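Local coordinates for pancreatic lipase related protein 2 (Equus caballus, PDB 1W52), which probably hydrolyses galactolipids and triacylglycerols, releasing fatty acids, at residues T43-D48 with S63-S68; G356-T361 with V401-N406; W405-L410 with V441-E446. All coordinates share one frame; numbering follows the deposited sequence.

Interaction 1 (T43-D48 with S63-S68); sequences TNKNPD and SSNFQS
Lys-45 passes obliquely across Asn-65 and ends at Gln-67, an example of a long side chain that packs with its methylenes and bonds with its tip. Its CB rests against the side-chain amide of Asn-65, and CG, with chi1 at -57° beside the backbone N, starts an extended chain past that amide. CD and CE then run by Gln-67 OE1, and NZ gives Gln-67 OE1 a weak hydrogen bond of 3.2 Å. Gln-67 bends at chi2, and the nitrogen of the same amide, NE2, lies 3.4 Å from Asn-44 OD1, the two amide planes being only 11° apart. The firmer partners of the Asn-44 amide are backbone groups of Thr-101 and Glu-99. Deeper in, Thr-43 meets Asn-65 at about a right angle: OG1 sits 3.2 Å from Asn-65 CB, while CG2 reaches 4.2 Å from Phe-66 CA. A glycine in place of Thr-43 would probably open a gap beside Asn-65 CB and Phe-66, leaving both less firmly seated. Phe-66 turns away from the hairpin and packs on helix 116-141. The contact joins two loops that lead out of and into strands of the alpha/beta-hydrolase sheet: one is the hairpin connection between antiparallel strands 38-43 and 50-53, the other leads from helix 59-62 into strand 72-76.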
loop_
_atom_site.group_PDB
_atom_site.type_symbol
_atom_site.label_atom_id
_atom_site.label_comp_id
_atom_site.label_asym_id
_atom_site.label_seq_id
_atom_site.Cartn_x
_atom_site.Cartn_y
_atom_site.Cartn_z
ATOM N N THR A 43 12.830 -5.372 -19.422
ATOM C CA THR A 43 12.420 -4.273 -20.313
ATOM C C THR A 43 11.391 -4.838 -21.269
ATOM O O THR A 43 11.296 -6.053 -21.418
ATOM C CB THR A 43 13.586 -3.748 -21.170
ATOM O OG1 THR A 43 14.360 -4.858 -21.660
ATOM C CG2 THR A 43 14.560 -2.901 -20.356
ATOM N N ASN A 44 10.651 -3.971 -21.959
ATOM C CA ASN A 44 9.486 -4.455 -22.697
ATOM C C ASN A 44 9.978 -5.378 -23.786
ATOM O O ASN A 44 9.246 -6.240 -24.252
ATOM C CB ASN A 44 8.666 -3.330 -23.292
ATOM C CG ASN A 44 8.384 -2.260 -22.318
ATOM O OD1 ASN A 44 9.271 -1.502 -21.975
ATOM N ND2 ASN A 44 7.154 -2.174 -21.864
ATOM N N LYS A 45 11.242 -5.195 -24.157
ATOM C CA LYS A 45 11.903 -6.020 -25.154
ATOM C C LYS A 45 11.982 -7.464 -24.649
ATOM O O LYS A 45 11.544 -8.383 -25.350
ATOM C CB LYS A 45 13.282 -5.426 -25.474
ATOM C CG LYS A 45 13.228 -3.937 -25.976
ATOM C CD LYS A 45 14.618 -3.249 -26.100
ATOM C CE LYS A 45 14.560 -1.907 -26.893
ATOM N NZ LYS A 45 15.696 -0.940 -26.588
ATOM N N ASN A 46 12.492 -7.637 -23.420
ATOM C CA ASN A 46 12.563 -8.945 -22.720
ATOM C C ASN A 46 11.780 -9.033 -21.406
ATOM O O ASN A 46 12.353 -8.905 -20.327
ATOM C CB ASN A 46 14.017 -9.325 -22.421
ATOM C CG ASN A 46 14.699 -8.367 -21.459
ATOM O OD1 ASN A 46 14.971 -7.213 -21.794
ATOM N ND2 ASN A 46 14.995 -8.851 -20.265
ATOM N N PRO A 47 10.473 -9.261 -21.497
ATOM C CA PRO A 47 9.610 -9.379 -20.307
ATOM C C PRO A 47 9.545 -10.755 -19.599
ATOM O O PRO A 47 8.588 -10.985 -18.872
ATOM C CB PRO A 47 8.229 -8.984 -20.856
ATOM C CG PRO A 47 8.266 -9.336 -22.329
ATOM C CD PRO A 47 9.705 -9.366 -22.750
ATOM N N ASP A 48 10.536 -11.627 -19.778
ATOM C CA ASP A 48 10.499 -12.935 -19.134
ATOM C C ASP A 48 11.814 -13.325 -18.497
ATOM O O ASP A 48 11.852 -13.617 -17.311
ATOM C CB ASP A 48 10.089 -14.012 -20.118
ATOM C CG ASP A 48 8.788 -13.709 -20.777
ATOM O OD1 ASP A 48 7.802 -13.590 -20.029
ATOM O OD2 ASP A 48 8.665 -13.560 -22.018
ATOM N N SER A 63 25.375 -3.171 -23.671
ATOM C CA SER A 63 25.009 -4.291 -24.538
ATOM C C SER A 63 23.679 -4.897 -24.168
ATOM O O SER A 63 23.272 -5.899 -24.753
ATOM C CB SER A 63 26.094 -5.365 -24.532
ATOM O OG SER A 63 26.426 -5.785 -23.225
ATOM N N SER A 64 23.000 -4.283 -23.200
ATOM C CA SER A 64 21.659 -4.717 -22.737
ATOM C C SER A 64 20.509 -3.824 -23.210
ATOM O O SER A 64 20.714 -2.660 -23.613
ATOM C CB SER A 64 21.612 -4.754 -21.211
ATOM O OG SER A 64 21.827 -3.457 -20.670
ATOM N N ASN A 65 19.299 -4.358 -23.082
ATOM C CA ASN A 65 18.096 -3.704 -23.589
ATOM C C ASN A 65 17.705 -2.454 -22.822
ATOM O O ASN A 65 16.764 -1.745 -23.195
ATOM C CB ASN A 65 16.927 -4.677 -23.598
ATOM C CG ASN A 65 17.160 -5.838 -24.517
ATOM O OD1 ASN A 65 18.239 -6.401 -24.551
ATOM N ND2 ASN A 65 16.151 -6.205 -25.275
ATOM N N PHE A 66 18.424 -2.178 -21.748
ATOM C CA PHE A 66 18.184 -0.963 -21.009
ATOM C C PHE A 66 18.027 0.182 -21.998
ATOM O O PHE A 66 18.821 0.284 -22.904
ATOM C CB PHE A 66 19.350 -0.700 -20.063
ATOM C CG PHE A 66 19.277 0.625 -19.341
ATOM C CD1 PHE A 66 19.937 1.729 -19.825
ATOM C CD2 PHE A 66 18.576 0.752 -18.175
ATOM C CE1 PHE A 66 19.873 2.919 -19.161
ATOM C CE2 PHE A 66 18.528 1.957 -17.508
ATOM C CZ PHE A 66 19.171 3.032 -17.997
ATOM N N GLN A 67 17.016 1.030 -21.801
ATOM C CA GLN A 67 16.692 2.152 -22.687
ATOM C C GLN A 67 16.826 3.479 -21.946
ATOM O O GLN A 67 15.971 3.838 -21.147
ATOM C CB GLN A 67 15.282 2.010 -23.307
ATOM C CG GLN A 67 14.219 1.251 -22.488
ATOM C CD GLN A 67 13.247 0.364 -23.330
ATOM O OE1 GLN A 67 13.685 -0.354 -24.220
ATOM N NE2 GLN A 67 11.940 0.402 -23.015
ATOM N N SER A 68 17.897 4.219 -22.230
ATOM C CA SER A 68 18.144 5.493 -21.543
ATOM C C SER A 68 17.038 6.519 -21.770
ATOM O O SER A 68 16.949 7.518 -21.066
ATOM C CB SER A 68 19.491 6.082 -21.963
ATOM O OG SER A 68 19.356 6.714 -23.227
#

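Interaction 2 (G356-T361 with V401-N406); sequences GYLKVT and VKFVWN
Val-404 O accepts a weak hydrogen bond from Lys-359 N, 3.4 Å long and bent to 129° at the hydrogen. It illustrates how two roughly antiparallel chains, their end-to-end directions 153° apart, can stay side by side with little conventional bonding. Carbon donors accompany it: Gly-356 CA approaches Asn-406 O at 3.2 Å, and Phe-403 CA and Val-401 CA make similar CA-H...O contacts with Lys-359 O and Thr-361 O. A CB on Gly-356 would point toward Asn-406 O, consistent with glycine at this close approach.

Apolar groups gather on one side. Leu-358 CD2 lies 3.2 Å from Phe-403 CZ and also touches CE1, approaching the ring obliquely. Phe-403 CG stands anti to its backbone N (chi1 -154°), and the ring end swings back to Leu-358 although its CB starts off away from it. The same CD2 is 4.3 Å from Trp-405 CB.

Elsewhere the aliphatic roots of Thr-361 and Lys-402 meet, CB to CB, at 3.9 Å. The polar pair is Lys-359, which is extended beyond CG and brings its tip to the amide of Asn-406 at about a right angle. Leu-358 and Gly-356 also have backbone hydrogen bonds to Ile-374 and Gly-377, which continue the layer. The chemistry implies a PLAT-domain beta layer joined here more by buried hydrocarbon and CA-H...O contacts than by a regular ladder.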
loop_
_atom_site.group_PDB
_atom_site.type_symbol
_atom_site.label_atom_id
_atom_site.label_comp_id
_atom_site.label_asym_id
_atom_site.label_seq_id
_atom_site.Cartn_x
_atom_site.Cartn_y
_atom_site.Cartn_z
ATOM N N GLY A 356 -33.919 -2.798 14.481
ATOM C CA GLY A 356 -33.384 -3.729 13.508
ATOM C C GLY A 356 -32.252 -3.371 12.579
ATOM O O GLY A 356 -31.753 -2.250 12.533
ATOM N N TYR A 357 -31.871 -4.406 11.837
ATOM C CA TYR A 357 -30.901 -4.343 10.756
ATOM C C TYR A 357 -31.502 -3.506 9.622
ATOM O O TYR A 357 -32.733 -3.470 9.476
ATOM C CB TYR A 357 -30.581 -5.770 10.255
ATOM C CG TYR A 357 -29.702 -6.617 11.169
ATOM C CD1 TYR A 357 -28.829 -6.027 12.117
ATOM C CD2 TYR A 357 -29.717 -8.012 11.071
ATOM C CE1 TYR A 357 -27.997 -6.816 12.951
ATOM C CE2 TYR A 357 -28.887 -8.813 11.895
ATOM C CZ TYR A 357 -28.026 -8.215 12.836
ATOM O OH TYR A 357 -27.215 -9.015 13.644
ATOM N N LEU A 358 -30.649 -2.835 8.838
ATOM C CA LEU A 358 -31.101 -1.997 7.732
ATOM C C LEU A 358 -30.260 -2.314 6.528
ATOM O O LEU A 358 -29.370 -1.573 6.141
ATOM C CB LEU A 358 -31.041 -0.513 8.104
ATOM C CG LEU A 358 -32.408 0.076 8.481
ATOM C CD1 LEU A 358 -32.321 1.517 9.070
ATOM C CD2 LEU A 358 -33.357 0.030 7.258
ATOM N N LYS A 359 -30.551 -3.459 5.947
ATOM C CA LYS A 359 -29.714 -3.986 4.892
ATOM C C LYS A 359 -30.014 -3.293 3.555
ATOM O O LYS A 359 -30.890 -2.409 3.495
ATOM C CB LYS A 359 -29.835 -5.510 4.830
ATOM C CG LYS A 359 -29.434 -6.135 6.162
ATOM C CD LYS A 359 -29.340 -7.637 6.146
ATOM C CE LYS A 359 -29.132 -8.146 7.570
ATOM N NZ LYS A 359 -29.423 -9.600 7.713
ATOM N N VAL A 360 -29.229 -3.669 2.529
ATOM C CA VAL A 360 -29.184 -3.026 1.210
ATOM C C VAL A 360 -28.394 -3.898 0.215
ATOM O O VAL A 360 -27.409 -4.522 0.585
ATOM C CB VAL A 360 -28.459 -1.672 1.264
ATOM C CG1 VAL A 360 -28.624 -0.979 -0.056
ATOM C CG2 VAL A 360 -28.964 -0.748 2.388
ATOM N N THR A 361 -28.804 -3.939 -1.043
ATOM C CA THR A 361 -27.970 -4.545 -2.110
ATOM C C THR A 361 -27.771 -3.540 -3.283
ATOM O O THR A 361 -28.265 -2.399 -3.221
ATOM C CB THR A 361 -28.575 -5.906 -2.602
ATOM O OG1 THR A 361 -28.869 -6.725 -1.468
ATOM C CG2 THR A 361 -27.587 -6.785 -3.416
ATOM N N VAL A 401 -31.095 -0.258 -6.229
ATOM C CA VAL A 401 -30.921 -0.793 -4.858
ATOM C C VAL A 401 -31.960 -1.895 -4.543
ATOM O O VAL A 401 -32.803 -2.197 -5.406
ATOM C CB VAL A 401 -30.965 0.327 -3.713
ATOM C CG1 VAL A 401 -30.261 1.601 -4.128
ATOM C CG2 VAL A 401 -32.392 0.646 -3.224
ATOM N N LYS A 402 -31.898 -2.479 -3.322
ATOM C CA LYS A 402 -32.879 -3.514 -2.897
ATOM C C LYS A 402 -33.462 -3.420 -1.472
ATOM O O LYS A 402 -34.589 -3.863 -1.254
ATOM C CB LYS A 402 -32.327 -4.929 -3.147
ATOM C CG LYS A 402 -32.567 -5.475 -4.571
ATOM C CD LYS A 402 -33.945 -5.093 -5.167
ATOM C CE LYS A 402 -33.878 -4.880 -6.690
ATOM N NZ LYS A 402 -35.114 -4.271 -7.278
ATOM N N PHE A 403 -32.764 -2.826 -0.516
ATOM C CA PHE A 403 -33.258 -2.729 0.895
ATOM C C PHE A 403 -33.296 -4.121 1.619
ATOM O O PHE A 403 -32.417 -4.970 1.397
ATOM C CB PHE A 403 -34.637 -2.024 0.979
ATOM C CG PHE A 403 -34.913 -1.334 2.300
ATOM C CD1 PHE A 403 -34.023 -0.407 2.817
ATOM C CD2 PHE A 403 -36.062 -1.583 3.020
ATOM C CE1 PHE A 403 -34.266 0.252 4.040
ATOM C CE2 PHE A 403 -36.297 -0.915 4.242
ATOM C CZ PHE A 403 -35.393 -0.006 4.743
ATOM N N VAL A 404 -34.250 -4.335 2.605
ATOM C CA VAL A 404 -34.564 -5.578 3.359
ATOM C C VAL A 404 -34.419 -5.151 4.802
ATOM O O VAL A 404 -33.813 -4.110 5.107
ATOM C CB VAL A 404 -33.631 -6.824 3.146
ATOM C CG1 VAL A 404 -33.904 -7.883 4.206
ATOM C CG2 VAL A 404 -33.867 -7.455 1.780
ATOM N N TRP A 405 -34.964 -5.669 5.739
ATOM C CA TRP A 405 -34.727 -5.338 7.130
ATOM C C TRP A 405 -35.408 -6.362 8.052
ATOM O O TRP A 405 -36.428 -7.001 7.704
ATOM C CB TRP A 405 -35.118 -3.889 7.454
ATOM C CG TRP A 405 -36.564 -3.650 7.462
ATOM C CD1 TRP A 405 -37.431 -3.809 6.416
ATOM C CD2 TRP A 405 -37.349 -3.205 8.577
ATOM N NE1 TRP A 405 -38.706 -3.473 6.806
ATOM C CE2 TRP A 405 -38.692 -3.098 8.126
ATOM C CE3 TRP A 405 -37.054 -2.871 9.915
ATOM C CZ2 TRP A 405 -39.739 -2.680 8.967
ATOM C CZ3 TRP A 405 -38.101 -2.466 10.754
ATOM C CH2 TRP A 405 -39.424 -2.375 10.273
ATOM N N ASN A 406 -34.811 -6.512 9.225
ATOM C CA ASN A 406 -35.117 -7.597 10.119
ATOM C C ASN A 406 -35.324 -7.053 11.520
ATOM O O ASN A 406 -35.103 -5.863 11.764
ATOM C CB ASN A 406 -33.978 -8.606 10.046
ATOM C CG ASN A 406 -33.879 -9.267 8.679
ATOM O OD1 ASN A 406 -32.983 -8.973 7.893
ATOM N ND2 ASN A 406 -34.817 -10.157 8.392
#

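Interaction 3 (W405-L410 with V441-E446); sequences WNKTVL and VQDNVE
Trp-405 meets Gln-442 and Asp-443 in two distinct ways, and the hydrogen bonds come first. Indole NE1 donates to Gln-442 O at 2.9 Å in a distinctly bent bond; the oxygen lies 6° out of the ring plane, and the donor sits on one of its lone pairs, within the carbonyl plane. The Trp-405 carbonyl in turn takes a weak bond of 3.4 Å from Asn-444 N, so backbone and side chain of one residue both tie it to the 441-446 loop.

Contacts with the ring face form the second group. With CG turned beside its carbonyl carbon (chi1 -170°), Asp-443 sets its carboxylate above the indole, OD2 over the ring centre and 3.5 Å above the plane, the two planes tilted 43° apart.

Charge and amide contacts are looser. Lys-407 bends so that CD lies 3.5 Å from Asp-443 OD2, but its NZ stays 4.9 Å from that oxygen, a distance at which attraction is probably modest. The amide ends of Asn-406 and Asn-444 also come together.

The indole meets the Phe-403 ring as well and touches Leu-379, in keeping with its burial. Outward, Thr-408 and Val-409 touch Asn-355 of strand 355-356, while the 441-446 loop runs between strands 435-436 and 450-451.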
loop_
_atom_site.group_PDB
_atom_site.type_symbol
_atom_site.label_atom_id
_atom_site.label_comp_id
_atom_site.label_asym_id
_atom_site.label_seq_id
_atom_site.Cartn_x
_atom_site.Cartn_y
_atom_site.Cartn_z
ATOM N N TRP A 405 -34.964 -5.669 5.739
ATOM C CA TRP A 405 -34.727 -5.338 7.130
ATOM C C TRP A 405 -35.408 -6.362 8.052
ATOM O O TRP A 405 -36.428 -7.001 7.704
ATOM C CB TRP A 405 -35.118 -3.889 7.454
ATOM C CG TRP A 405 -36.564 -3.650 7.462
ATOM C CD1 TRP A 405 -37.431 -3.809 6.416
ATOM C CD2 TRP A 405 -37.349 -3.205 8.577
ATOM N NE1 TRP A 405 -38.706 -3.473 6.806
ATOM C CE2 TRP A 405 -38.692 -3.098 8.126
ATOM C CE3 TRP A 405 -37.054 -2.871 9.915
ATOM C CZ2 TRP A 405 -39.739 -2.680 8.967
ATOM C CZ3 TRP A 405 -38.101 -2.466 10.754
ATOM C CH2 TRP A 405 -39.424 -2.375 10.273
ATOM N N ASN A 406 -34.811 -6.512 9.225
ATOM C CA ASN A 406 -35.117 -7.597 10.119
ATOM C C ASN A 406 -35.324 -7.053 11.520
ATOM O O ASN A 406 -35.103 -5.863 11.764
ATOM C CB ASN A 406 -33.978 -8.606 10.046
ATOM C CG ASN A 406 -33.879 -9.267 8.679
ATOM O OD1 ASN A 406 -32.983 -8.973 7.893
ATOM N ND2 ASN A 406 -34.817 -10.157 8.392
ATOM N N LYS A 407 -35.746 -7.935 12.430
ATOM C CA LYS A 407 -36.221 -7.569 13.774
ATOM C C LYS A 407 -35.169 -7.762 14.907
ATOM O O LYS A 407 -34.293 -8.614 14.824
ATOM C CB LYS A 407 -37.478 -8.404 14.077
ATOM C CG LYS A 407 -38.513 -8.507 12.926
ATOM C CD LYS A 407 -39.511 -7.345 12.959
ATOM C CE LYS A 407 -40.910 -7.750 12.482
ATOM N NZ LYS A 407 -41.945 -7.516 13.545
ATOM N N THR A 408 -35.279 -6.978 15.974
ATOM C CA THR A 408 -34.323 -7.022 17.091
ATOM C C THR A 408 -35.044 -7.137 18.429
ATOM O O THR A 408 -34.727 -8.001 19.229
ATOM C CB THR A 408 -33.440 -5.757 17.056
ATOM O OG1 THR A 408 -32.276 -6.032 16.283
ATOM C CG2 THR A 408 -32.861 -5.364 18.432
ATOM N N VAL A 409 -35.957 -6.203 18.684
ATOM C CA VAL A 409 -37.015 -6.341 19.686
ATOM C C VAL A 409 -38.216 -6.891 18.895
ATOM O O VAL A 409 -38.464 -6.498 17.753
ATOM C CB VAL A 409 -37.320 -4.972 20.426
ATOM C CG1 VAL A 409 -38.317 -4.060 19.634
ATOM C CG2 VAL A 409 -37.801 -5.206 21.858
ATOM N N LEU A 410 -38.951 -7.816 19.483
ATOM C CA LEU A 410 -39.933 -8.555 18.721
ATOM C C LEU A 410 -41.220 -7.736 18.459
ATOM O O LEU A 410 -41.632 -7.575 17.292
ATOM C CB LEU A 410 -40.211 -9.893 19.405
ATOM C CG LEU A 410 -40.432 -11.147 18.543
ATOM C CD1 LEU A 410 -39.771 -11.144 17.183
ATOM C CD2 LEU A 410 -39.994 -12.379 19.302
ATOM N N VAL A 441 -43.936 -0.383 2.468
ATOM C CA VAL A 441 -44.289 -1.749 2.834
ATOM C C VAL A 441 -43.560 -2.061 4.157
ATOM O O VAL A 441 -42.423 -1.620 4.401
ATOM C CB VAL A 441 -43.976 -2.836 1.715
ATOM C CG1 VAL A 441 -44.679 -2.531 0.375
ATOM C CG2 VAL A 441 -42.490 -2.985 1.508
ATOM N N GLN A 442 -44.259 -2.820 4.994
ATOM C CA GLN A 442 -43.910 -3.039 6.393
ATOM C C GLN A 442 -42.483 -3.546 6.545
ATOM O O GLN A 442 -41.552 -2.737 6.563
ATOM C CB GLN A 442 -44.924 -4.012 7.042
ATOM C CG GLN A 442 -46.378 -3.524 7.035
ATOM C CD GLN A 442 -47.336 -4.491 7.706
ATOM O OE1 GLN A 442 -47.092 -5.702 7.739
ATOM N NE2 GLN A 442 -48.431 -3.958 8.242
ATOM N N ASP A 443 -42.335 -4.876 6.617
ATOM C CA ASP A 443 -41.087 -5.547 6.994
ATOM C C ASP A 443 -40.608 -6.508 5.923
ATOM O O ASP A 443 -41.381 -6.910 5.065
ATOM C CB ASP A 443 -41.256 -6.324 8.303
ATOM C CG ASP A 443 -39.939 -6.836 8.841
ATOM O OD1 ASP A 443 -39.493 -7.915 8.409
ATOM O OD2 ASP A 443 -39.264 -6.213 9.673
ATOM N N ASN A 444 -39.326 -6.864 5.986
ATOM C CA ASN A 444 -38.755 -7.926 5.162
ATOM C C ASN A 444 -39.293 -7.872 3.730
ATOM O O ASN A 444 -40.105 -8.709 3.326
ATOM C CB ASN A 444 -39.016 -9.303 5.790
ATOM C CG ASN A 444 -37.787 -10.145 5.844
ATOM O OD1 ASN A 444 -37.426 -10.810 4.884
ATOM N ND2 ASN A 444 -37.128 -10.119 6.969
ATOM N N VAL A 445 -38.870 -6.858 2.982
ATOM C CA VAL A 445 -39.242 -6.744 1.568
ATOM C C VAL A 445 -38.012 -6.332 0.745
ATOM O O VAL A 445 -36.997 -5.919 1.304
ATOM C CB VAL A 445 -40.445 -5.742 1.363
ATOM C CG1 VAL A 445 -41.076 -5.887 -0.033
ATOM C CG2 VAL A 445 -41.517 -5.944 2.428
ATOM N N GLU A 446 -38.084 -6.477 -0.575
ATOM C CA GLU A 446 -37.088 -5.873 -1.457
ATOM C C GLU A 446 -37.679 -4.652 -2.208
ATOM O O GLU A 446 -37.501 -4.488 -3.435
ATOM C CB GLU A 446 -36.482 -6.928 -2.376
ATOM C CG GLU A 446 -35.618 -7.905 -1.593
ATOM C CD GLU A 446 -35.485 -9.249 -2.273
ATOM O OE1 GLU A 446 -36.527 -9.864 -2.581
ATOM O OE2 GLU A 446 -34.343 -9.699 -2.497
#

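How the interactions relate
Interaction 1 belongs to the catalytic lipase domain and interactions 2 and 3 to the PLAT domain; interaction 1 lies on the far side of the chain's centre from the other two, its centre about 54 Å from that of interaction 2. The latter pair are neighbours, with centres about 8 Å apart, and share Trp-405 and Asn-406, so the 401-410 chain is held by 356-361 and by 441-446. Interaction 2 has the largest share of buried residues, though it too is only partly buried, and mixes apolar packing with close backbones. Interaction 3 is a surface contact in which a buried indole is met by polar groups of an exposed loop. Interaction 1, partly buried, relies on amides and a lysine to join loops beside a sheet.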